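PDB 4WIA: archaeal flagellar ATP-binding protein FlaH from Methanocaldococcus jannaschii DSM 2661, which probably binds ATP and magnesium as a KaiC-like P-loop component of the archaellum and may regulate assembly of this motility filament. Local coordinates for residues E36-S41 against I184-F189; K196-I201 against Q212-F217. All blocks are in the same frame, centred on the assembly; numbering follows the deposited sequence.

From the N terminus, the chain passes through strand 29-33 into the loop and helix start at 36-41, and returns 143 residues later at 184-189, within strand 182-191, where contact 1 closes a long connection, about half of it helical. That strand runs on to strand 194-204, its antiparallel neighbour, which opens contact 2; after a short connection, 212-217 comes back beside it and closes a beta hairpin. The two loops follow in series, neither nesting nor crossing. The centres of the two contacts lie about 9 Å apart, and they share the mixed sheet: K200 N approaches R185 O at 2.8 Å. Contact 1 ties the phosphate-binding loop to the sheet, and contact 2 continues that sheet toward its 224-227 edge.

Contact 1 (E36-S41 against I184-F189); sequences ESTGKS and IRTELF. With SO4 (sulfate ion), chain E; SO4 (sulfate ion), chain F.
The C-terminal part of the P-loop (Walker A motif), 36-41, meets strand 184-189 through two threonines: T186 OG1 donates a hydrogen bond to T38 OG1 at 2.7 Å. Both hydroxyls sit between their own backbone N and carbonyl carbon (chi1 68° in T38, 56° in T186), which turns them to each other across the gap. T38 OG1 also bonds to E35 O, so two bonds hold this buried hydroxyl. Beyond it, the methyl T38 CG2 lies 4.0 Å from E187 CA, and L188 CD2 approaches S37 O at 3.5 Å. The aliphatic part of K40 crosses T186 at about a right angle, CG to OG1 3.4 Å. From there the lysine bends at chi3 and chi4, bringing NZ to G34 O and to O1 of the chain E sulfate at 3.1 Å. The same sulfate accepts hydrogen bonds from the backbone amides of S37 to S41, the straightest being K40 N to O1 at 3.0 Å (167°); the T38 bond is weak. Q64 NE2 and N164 ND2 also bond to bound sulfate. This sulfate, probably from the crystallisation liquor, is consistent with a phosphate position of ATP, and the threonine bond joins the loop to the neighbouring strand.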
ATOM      1  N   GLU A  36       9.735 -16.786 -28.408  1.00 66.78           N
ATOM      2  CA  GLU A  36       9.495 -15.372 -28.607  1.00 67.81           C
ATOM      3  C   GLU A  36       8.018 -15.099 -28.615  1.00 65.39           C
ATOM      4  O   GLU A  36       7.271 -15.905 -29.128  1.00 66.85           O
ATOM      5  CB  GLU A  36      10.022 -14.950 -29.972  1.00 73.76           C
ATOM      6  CG  GLU A  36      11.472 -15.299 -30.213  1.00 79.98           C
ATOM      7  CD  GLU A  36      12.035 -14.679 -31.469  1.00 83.72           C
ATOM      8  OE1 GLU A  36      13.255 -14.465 -31.519  1.00 87.66           O
ATOM      9  OE2 GLU A  36      11.260 -14.426 -32.413  1.00 89.34           O
ATOM     10  N   SER A  37       7.616 -13.936 -28.102  1.00 62.99           N
ATOM     11  CA  SER A  37       6.232 -13.419 -28.228  1.00 63.17           C
ATOM     12  C   SER A  37       5.178 -14.183 -27.421  1.00 59.98           C
ATOM     13  O   SER A  37       4.004 -14.033 -27.666  1.00 60.37           O
ATOM     14  CB  SER A  37       5.792 -13.401 -29.693  1.00 67.21           C
ATOM     15  OG  SER A  37       6.777 -12.799 -30.499  1.00 70.02           O
ATOM     16  N   THR A  38       5.608 -15.020 -26.488  1.00 57.80           N
ATOM     17  CA  THR A  38       4.693 -15.791 -25.693  1.00 56.58           C
ATOM     18  C   THR A  38       4.366 -15.100 -24.359  1.00 54.67           C
ATOM     19  O   THR A  38       3.642 -15.661 -23.531  1.00 53.16           O
ATOM     20  CB  THR A  38       5.183 -17.246 -25.512  1.00 57.03           C
ATOM     21  OG1 THR A  38       6.365 -17.308 -24.700  1.00 54.64           O
ATOM     22  CG2 THR A  38       5.460 -17.882 -26.863  1.00 62.46           C
ATOM     23  N   GLY A  39       4.881 -13.889 -24.143  1.00 53.23           N
ATOM     24  CA  GLY A  39       4.485 -13.104 -22.974  1.00 50.59           C
ATOM     25  C   GLY A  39       5.407 -13.124 -21.775  1.00 48.83           C
ATOM     26  O   GLY A  39       5.031 -12.679 -20.697  1.00 50.12           O
ATOM     27  N   LYS A  40       6.637 -13.591 -21.936  1.00 48.95           N
ATOM     28  CA  LYS A  40       7.543 -13.739 -20.788  1.00 46.78           C
ATOM     29  C   LYS A  40       7.874 -12.410 -20.152  1.00 43.47           C
ATOM     30  O   LYS A  40       7.871 -12.256 -18.933  1.00 42.58           O
ATOM     31  CB  LYS A  40       8.861 -14.430 -21.233  1.00 47.40           C
ATOM     32  CG  LYS A  40       8.675 -15.781 -21.932  1.00 50.38           C
ATOM     33  CD  LYS A  40      10.013 -16.515 -22.172  1.00 51.52           C
ATOM     34  CE  LYS A  40      10.936 -15.801 -23.136  1.00 50.37           C
ATOM     35  NZ  LYS A  40      10.318 -15.647 -24.468  1.00 52.98           N
ATOM     36  N   SER A  41       8.208 -11.453 -21.003  1.00 44.37           N
ATOM     37  CA  SER A  41       8.588 -10.131 -20.566  1.00 43.94           C
ATOM     38  C   SER A  41       7.443  -9.426 -19.849  1.00 40.56           C
ATOM     39  O   SER A  41       7.591  -8.911 -18.753  1.00 40.92           O
ATOM     40  CB  SER A  41       9.032  -9.293 -21.801  1.00 48.58           C
ATOM     41  OG  SER A  41      10.346  -9.660 -22.228  1.00 48.22           O
ATOM     42  N   ILE A 184       7.716 -21.956 -15.016  1.00 46.61           N
ATOM     43  CA  ILE A 184       6.560 -21.539 -15.725  1.00 46.55           C
ATOM     44  C   ILE A 184       6.867 -21.578 -17.193  1.00 48.95           C
ATOM     45  O   ILE A 184       7.845 -20.965 -17.654  1.00 52.25           O
ATOM     46  CB  ILE A 184       6.175 -20.095 -15.382  1.00 43.77           C
ATOM     47  CG1 ILE A 184       5.971 -19.951 -13.897  1.00 42.76           C
ATOM     48  CG2 ILE A 184       4.914 -19.716 -16.130  1.00 45.94           C
ATOM     49  CD1 ILE A 184       5.806 -18.502 -13.452  1.00 41.55           C
ATOM     50  N   ARG A 185       6.020 -22.258 -17.950  1.00 51.65           N
ATOM     51  CA  ARG A 185       6.161 -22.295 -19.398  1.00 55.41           C
ATOM     52  C   ARG A 185       5.071 -21.502 -20.082  1.00 54.89           C
ATOM     53  O   ARG A 185       3.890 -21.690 -19.789  1.00 57.58           O
ATOM     54  CB  ARG A 185       6.171 -23.746 -19.889  1.00 60.37           C
ATOM     55  CG  ARG A 185       6.132 -23.897 -21.398  1.00 66.62           C
ATOM     56  CD  ARG A 185       6.499 -25.292 -21.818  1.00 75.29           C
ATOM     57  NE  ARG A 185       5.966 -25.609 -23.132  1.00 86.86           N
ATOM     58  CZ  ARG A 185       6.601 -25.425 -24.300  1.00 92.17           C
ATOM     59  NH1 ARG A 185       7.838 -24.923 -24.371  1.00 94.52           N
ATOM     60  NH2 ARG A 185       5.983 -25.760 -25.428  1.00 94.80           N
ATOM     61  N   THR A 186       5.471 -20.639 -21.011  1.00 56.49           N
ATOM     62  CA  THR A 186       4.544 -19.781 -21.739  1.00 59.01           C
ATOM     63  C   THR A 186       4.378 -20.211 -23.191  1.00 63.32           C
ATOM     64  O   THR A 186       5.341 -20.636 -23.804  1.00 66.08           O
ATOM     65  CB  THR A 186       4.979 -18.316 -21.704  1.00 56.30           C
ATOM     66  OG1 THR A 186       6.300 -18.181 -22.197  1.00 59.21           O
ATOM     67  CG2 THR A 186       4.952 -17.806 -20.304  1.00 54.45           C
ATOM     68  N   GLU A 187       3.141 -20.112 -23.705  1.00 65.97           N
ATOM     69  CA  GLU A 187       2.822 -20.304 -25.125  1.00 68.63           C
ATOM     70  C   GLU A 187       1.686 -19.384 -25.567  1.00 67.61           C
ATOM     71  O   GLU A 187       0.987 -18.781 -24.753  1.00 65.67           O
ATOM     72  CB  GLU A 187       2.413 -21.748 -25.459  1.00 74.44           C
ATOM     73  CG  GLU A 187       3.525 -22.780 -25.246  1.00 76.85           C
ATOM     74  CD  GLU A 187       3.395 -24.117 -25.986  1.00 81.00           C
ATOM     75  OE1 GLU A 187       3.130 -24.244 -27.193  1.00 85.42           O
ATOM     76  OE2 GLU A 187       3.631 -25.122 -25.326  1.00 86.88           O
ATOM     77  N   LEU A 188       1.524 -19.300 -26.871  1.00 66.62           N
ATOM     78  CA  LEU A 188       0.395 -18.651 -27.456  1.00 67.45           C
ATOM     79  C   LEU A 188      -0.553 -19.727 -27.922  1.00 68.51           C
ATOM     80  O   LEU A 188      -0.131 -20.806 -28.301  1.00 69.26           O
ATOM     81  CB  LEU A 188       0.800 -17.829 -28.668  1.00 70.63           C
ATOM     82  CG  LEU A 188       1.582 -16.553 -28.414  1.00 70.42           C
ATOM     83  CD1 LEU A 188       1.867 -15.910 -29.775  1.00 71.94           C
ATOM     84  CD2 LEU A 188       0.859 -15.573 -27.505  1.00 69.59           C
ATOM     85  N   PHE A 189      -1.845 -19.439 -27.866  1.00 67.20           N
ATOM     86  CA  PHE A 189      -2.842 -20.321 -28.446  1.00 69.70           C
ATOM     87  C   PHE A 189      -4.042 -19.470 -28.792  1.00 69.61           C
ATOM     88  O   PHE A 189      -4.201 -18.357 -28.274  1.00 65.87           O
ATOM     89  CB  PHE A 189      -3.215 -21.450 -27.481  1.00 68.77           C
ATOM     90  CG  PHE A 189      -4.111 -21.002 -26.333  1.00 66.19           C
ATOM     91  CD1 PHE A 189      -3.630 -20.192 -25.321  1.00 61.95           C
ATOM     92  CD2 PHE A 189      -5.431 -21.396 -26.291  1.00 68.41           C
ATOM     93  CE1 PHE A 189      -4.435 -19.798 -24.279  1.00 60.63           C
ATOM     94  CE2 PHE A 189      -6.253 -20.993 -25.260  1.00 66.53           C
ATOM     95  CZ  PHE A 189      -5.759 -20.197 -24.253  1.00 62.60           C
TER
HETATM   96  S   SO4 E 302       8.091 -12.466 -24.887  1.00 51.18           S
HETATM   97  O1  SO4 E 302       7.783 -13.929 -24.707  1.00 43.92           O
HETATM   98  O2  SO4 E 302       6.852 -11.751 -25.165  1.00 53.41           O
HETATM   99  O3  SO4 E 302       8.629 -11.761 -23.695  1.00 42.03           O
HETATM  100  O4  SO4 E 302       8.963 -12.545 -26.058  1.00 49.09           O
HETATM  101  S   SO4 F 303      12.942 -13.879 -26.088  1.00 62.41           S
HETATM  102  O1  SO4 F 303      11.988 -14.996 -26.162  1.00 62.14           O
HETATM  103  O2  SO4 F 303      12.471 -12.540 -26.564  1.00 54.89           O
HETATM  104  O3  SO4 F 303      13.986 -14.362 -27.031  1.00 67.10           O
HETATM  105  O4  SO4 F 303      13.500 -13.640 -24.702  1.00 53.64           O

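Contact 2 (K196-I201 against Q212-F217); sequences KNLAKI and QKNIVF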
ATOM      1  N   LYS A 196      -4.175 -15.783 -27.356  1.00 73.78           N
ATOM      2  CA  LYS A 196      -4.036 -15.592 -25.908  1.00 69.52           C
ATOM      3  C   LYS A 196      -2.743 -16.174 -25.470  1.00 66.84           C
ATOM      4  O   LYS A 196      -2.173 -16.989 -26.184  1.00 67.56           O
ATOM      5  CB  LYS A 196      -5.156 -16.317 -25.156  1.00 73.43           C
ATOM      6  CG  LYS A 196      -6.542 -15.703 -25.414  1.00 78.60           C
ATOM      7  CD  LYS A 196      -7.614 -16.271 -24.475  1.00 80.48           C
ATOM      8  CE  LYS A 196      -8.473 -17.264 -25.201  1.00 85.15           C
ATOM      9  NZ  LYS A 196      -9.384 -18.009 -24.290  1.00 88.96           N
ATOM     10  N   ASN A 197      -2.297 -15.783 -24.284  1.00 63.18           N
ATOM     11  CA  ASN A 197      -1.145 -16.380 -23.674  1.00 62.13           C
ATOM     12  C   ASN A 197      -1.546 -17.401 -22.649  1.00 64.59           C
ATOM     13  O   ASN A 197      -2.574 -17.253 -21.994  1.00 67.40           O
ATOM     14  CB  ASN A 197      -0.351 -15.322 -22.987  1.00 60.61           C
ATOM     15  CG  ASN A 197      -0.031 -14.184 -23.913  1.00 61.40           C
ATOM     16  OD1 ASN A 197      -0.918 -13.419 -24.279  1.00 63.67           O
ATOM     17  ND2 ASN A 197       1.233 -14.049 -24.284  1.00 60.47           N
ATOM     18  N   LEU A 198      -0.759 -18.458 -22.519  1.00 62.78           N
ATOM     19  CA  LEU A 198      -0.956 -19.384 -21.441  1.00 62.24           C
ATOM     20  C   LEU A 198       0.342 -19.487 -20.727  1.00 56.30           C
ATOM     21  O   LEU A 198       1.350 -19.710 -21.369  1.00 59.82           O
ATOM     22  CB  LEU A 198      -1.379 -20.758 -21.961  1.00 65.60           C
ATOM     23  CG  LEU A 198      -1.386 -21.871 -20.912  1.00 67.43           C
ATOM     24  CD1 LEU A 198      -2.573 -21.718 -19.993  1.00 67.80           C
ATOM     25  CD2 LEU A 198      -1.431 -23.238 -21.578  1.00 73.50           C
ATOM     26  N   ALA A 199       0.288 -19.344 -19.406  1.00 52.15           N
ATOM     27  CA  ALA A 199       1.401 -19.581 -18.519  1.00 48.38           C
ATOM     28  C   ALA A 199       1.082 -20.800 -17.693  1.00 53.26           C
ATOM     29  O   ALA A 199       0.146 -20.788 -16.912  1.00 58.19           O
ATOM     30  CB  ALA A 199       1.582 -18.409 -17.628  1.00 46.54           C
ATOM     31  N   LYS A 200       1.826 -21.891 -17.883  1.00 55.36           N
ATOM     32  CA  LYS A 200       1.585 -23.087 -17.151  1.00 55.14           C
ATOM     33  C   LYS A 200       2.678 -23.304 -16.096  1.00 55.02           C
ATOM     34  O   LYS A 200       3.881 -23.264 -16.396  1.00 54.97           O
ATOM     35  CB  LYS A 200       1.533 -24.233 -18.108  1.00 60.37           C
ATOM     36  CG  LYS A 200       1.034 -25.506 -17.473  1.00 65.44           C
ATOM     37  CD  LYS A 200       1.047 -26.625 -18.501  1.00 70.31           C
ATOM     38  CE  LYS A 200      -0.143 -27.543 -18.391  1.00 78.36           C
ATOM     39  NZ  LYS A 200      -0.311 -28.192 -19.716  1.00 87.19           N
ATOM     40  N   ILE A 201       2.259 -23.598 -14.872  1.00 52.20           N
ATOM     41  CA  ILE A 201       3.191 -23.717 -13.778  1.00 51.41           C
ATOM     42  C   ILE A 201       3.539 -25.186 -13.701  1.00 53.07           C
ATOM     43  O   ILE A 201       2.808 -25.966 -13.129  1.00 55.62           O
ATOM     44  CB  ILE A 201       2.581 -23.216 -12.473  1.00 50.26           C
ATOM     45  CG1 ILE A 201       2.359 -21.704 -12.566  1.00 50.42           C
ATOM     46  CG2 ILE A 201       3.493 -23.590 -11.309  1.00 50.90           C
ATOM     47  CD1 ILE A 201       1.677 -21.052 -11.371  1.00 50.75           C
ATOM     48  N   GLN A 212      -3.342 -22.074  -9.303  1.00 45.84           N
ATOM     49  CA  GLN A 212      -3.834 -22.466 -10.629  1.00 51.87           C
ATOM     50  C   GLN A 212      -2.650 -22.963 -11.461  1.00 50.96           C
ATOM     51  O   GLN A 212      -1.666 -22.313 -11.524  1.00 50.00           O
ATOM     52  CB  GLN A 212      -4.498 -21.313 -11.396  1.00 52.64           C
ATOM     53  CG  GLN A 212      -5.753 -20.769 -10.822  1.00 59.79           C
ATOM     54  CD  GLN A 212      -6.767 -21.820 -10.516  1.00 64.34           C
ATOM     55  OE1 GLN A 212      -6.848 -22.291  -9.386  1.00 72.90           O
ATOM     56  NE2 GLN A 212      -7.556 -22.194 -11.509  1.00 70.82           N
ATOM     57  N   LYS A 213      -2.785 -24.117 -12.090  1.00 54.04           N
ATOM     58  CA  LYS A 213      -1.760 -24.645 -12.944  1.00 57.21           C
ATOM     59  C   LYS A 213      -1.685 -23.916 -14.284  1.00 56.74           C
ATOM     60  O   LYS A 213      -0.600 -23.627 -14.780  1.00 55.24           O
ATOM     61  CB  LYS A 213      -2.035 -26.113 -13.198  1.00 62.46           C
ATOM     62  CG  LYS A 213      -0.812 -26.844 -13.686  1.00 67.62           C
ATOM     63  CD  LYS A 213      -0.924 -28.353 -13.666  1.00 73.54           C
ATOM     64  CE  LYS A 213       0.310 -28.974 -14.312  1.00 75.50           C
ATOM     65  NZ  LYS A 213       0.261 -30.463 -14.258  1.00 78.55           N
ATOM     66  N   ASN A 214      -2.833 -23.644 -14.882  1.00 57.44           N
ATOM     67  CA  ASN A 214      -2.882 -22.951 -16.159  1.00 57.80           C
ATOM     68  C   ASN A 214      -3.406 -21.572 -15.983  1.00 55.03           C
ATOM     69  O   ASN A 214      -4.516 -21.405 -15.596  1.00 58.19           O
ATOM     70  CB  ASN A 214      -3.775 -23.698 -17.091  1.00 63.23           C
ATOM     71  CG  ASN A 214      -3.222 -25.047 -17.430  1.00 66.97           C
ATOM     72  OD1 ASN A 214      -2.156 -25.154 -18.039  1.00 67.88           O
ATOM     73  ND2 ASN A 214      -3.926 -26.088 -17.037  1.00 69.06           N
ATOM     74  N   ILE A 215      -2.627 -20.569 -16.317  1.00 55.75           N
ATOM     75  CA  ILE A 215      -3.095 -19.188 -16.200  1.00 54.93           C
ATOM     76  C   ILE A 215      -3.206 -18.591 -17.605  1.00 57.59           C
ATOM     77  O   ILE A 215      -2.208 -18.375 -18.293  1.00 55.50           O
ATOM     78  CB  ILE A 215      -2.171 -18.377 -15.315  1.00 53.06           C
ATOM     79  CG1 ILE A 215      -2.150 -18.970 -13.902  1.00 53.50           C
ATOM     80  CG2 ILE A 215      -2.645 -16.945 -15.243  1.00 54.12           C
ATOM     81  CD1 ILE A 215      -1.008 -18.439 -13.044  1.00 51.00           C
ATOM     82  N   VAL A 216      -4.447 -18.388 -18.066  1.00 61.25           N
ATOM     83  CA  VAL A 216      -4.675 -17.773 -19.367  1.00 62.45           C
ATOM     84  C   VAL A 216      -4.768 -16.258 -19.225  1.00 62.91           C
ATOM     85  O   VAL A 216      -5.356 -15.760 -18.291  1.00 63.74           O
ATOM     86  CB  VAL A 216      -5.939 -18.303 -20.013  1.00 64.05           C
ATOM     87  CG1 VAL A 216      -6.147 -17.673 -21.377  1.00 65.79           C
ATOM     88  CG2 VAL A 216      -5.871 -19.826 -20.118  1.00 64.85           C
ATOM     89  N   PHE A 217      -4.126 -15.529 -20.132  1.00 65.68           N
ATOM     90  CA  PHE A 217      -4.224 -14.072 -20.144  1.00 65.75           C
ATOM     91  C   PHE A 217      -4.063 -13.507 -21.532  1.00 67.56           C
ATOM     92  O   PHE A 217      -3.671 -14.218 -22.461  1.00 65.98           O
ATOM     93  CB  PHE A 217      -3.209 -13.415 -19.201  1.00 62.77           C
ATOM     94  CG  PHE A 217      -1.765 -13.720 -19.517  1.00 67.34           C
ATOM     95  CD1 PHE A 217      -1.158 -14.879 -19.032  1.00 69.68           C
ATOM     96  CD2 PHE A 217      -0.984 -12.844 -20.265  1.00 71.78           C
ATOM     97  CE1 PHE A 217       0.176 -15.176 -19.315  1.00 68.61           C
ATOM     98  CE2 PHE A 217       0.371 -13.130 -20.532  1.00 70.95           C
ATOM     99  CZ  PHE A 217       0.944 -14.303 -20.061  1.00 67.91           C
TER
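With chi1 at 60°, the F217 side chain takes the rotamer between its backbone N and carbonyl carbon, while N197 sets CG beside its own N, and N197 comes over one face of the F217 ring. N197 CB stands 3.5 Å from the ring centroid, 18° off the normal, a CH-pi contact; the amide plane is within 9° of the ring plane and stacks on it. A199 CB reaches the edge of the same ring, 3.9 Å from CE1. Backbone bonds set this register: the pairs N197 with F217 and A199 with I215 are antiparallel and hydrogen-bonded, A199 N to I215 O being 2.9 Å and nearly straight. N197 N bonds to F217 O, and I201 N to K213 O extends the pattern past the bridged pairs. On the face carrying L198, K200, N214 and V216, L198 CD1 packs on V216 CG2 at 3.8 Å, and K200 lies side by side with N214, CE 3.1 Å from OD1. Farther along, I201 CD1 meets I215 CD1 at 4.1 Å. N197 ND2 donates to T38 O of the P-loop, and K196, which probably takes part in ATP binding, forms a salt bridge with E228. The hairpin therefore pairs a continuous backbone bond pattern with a ring that covers N197 CB, while the polar end of that asparagine joins the sheet to the P-loop.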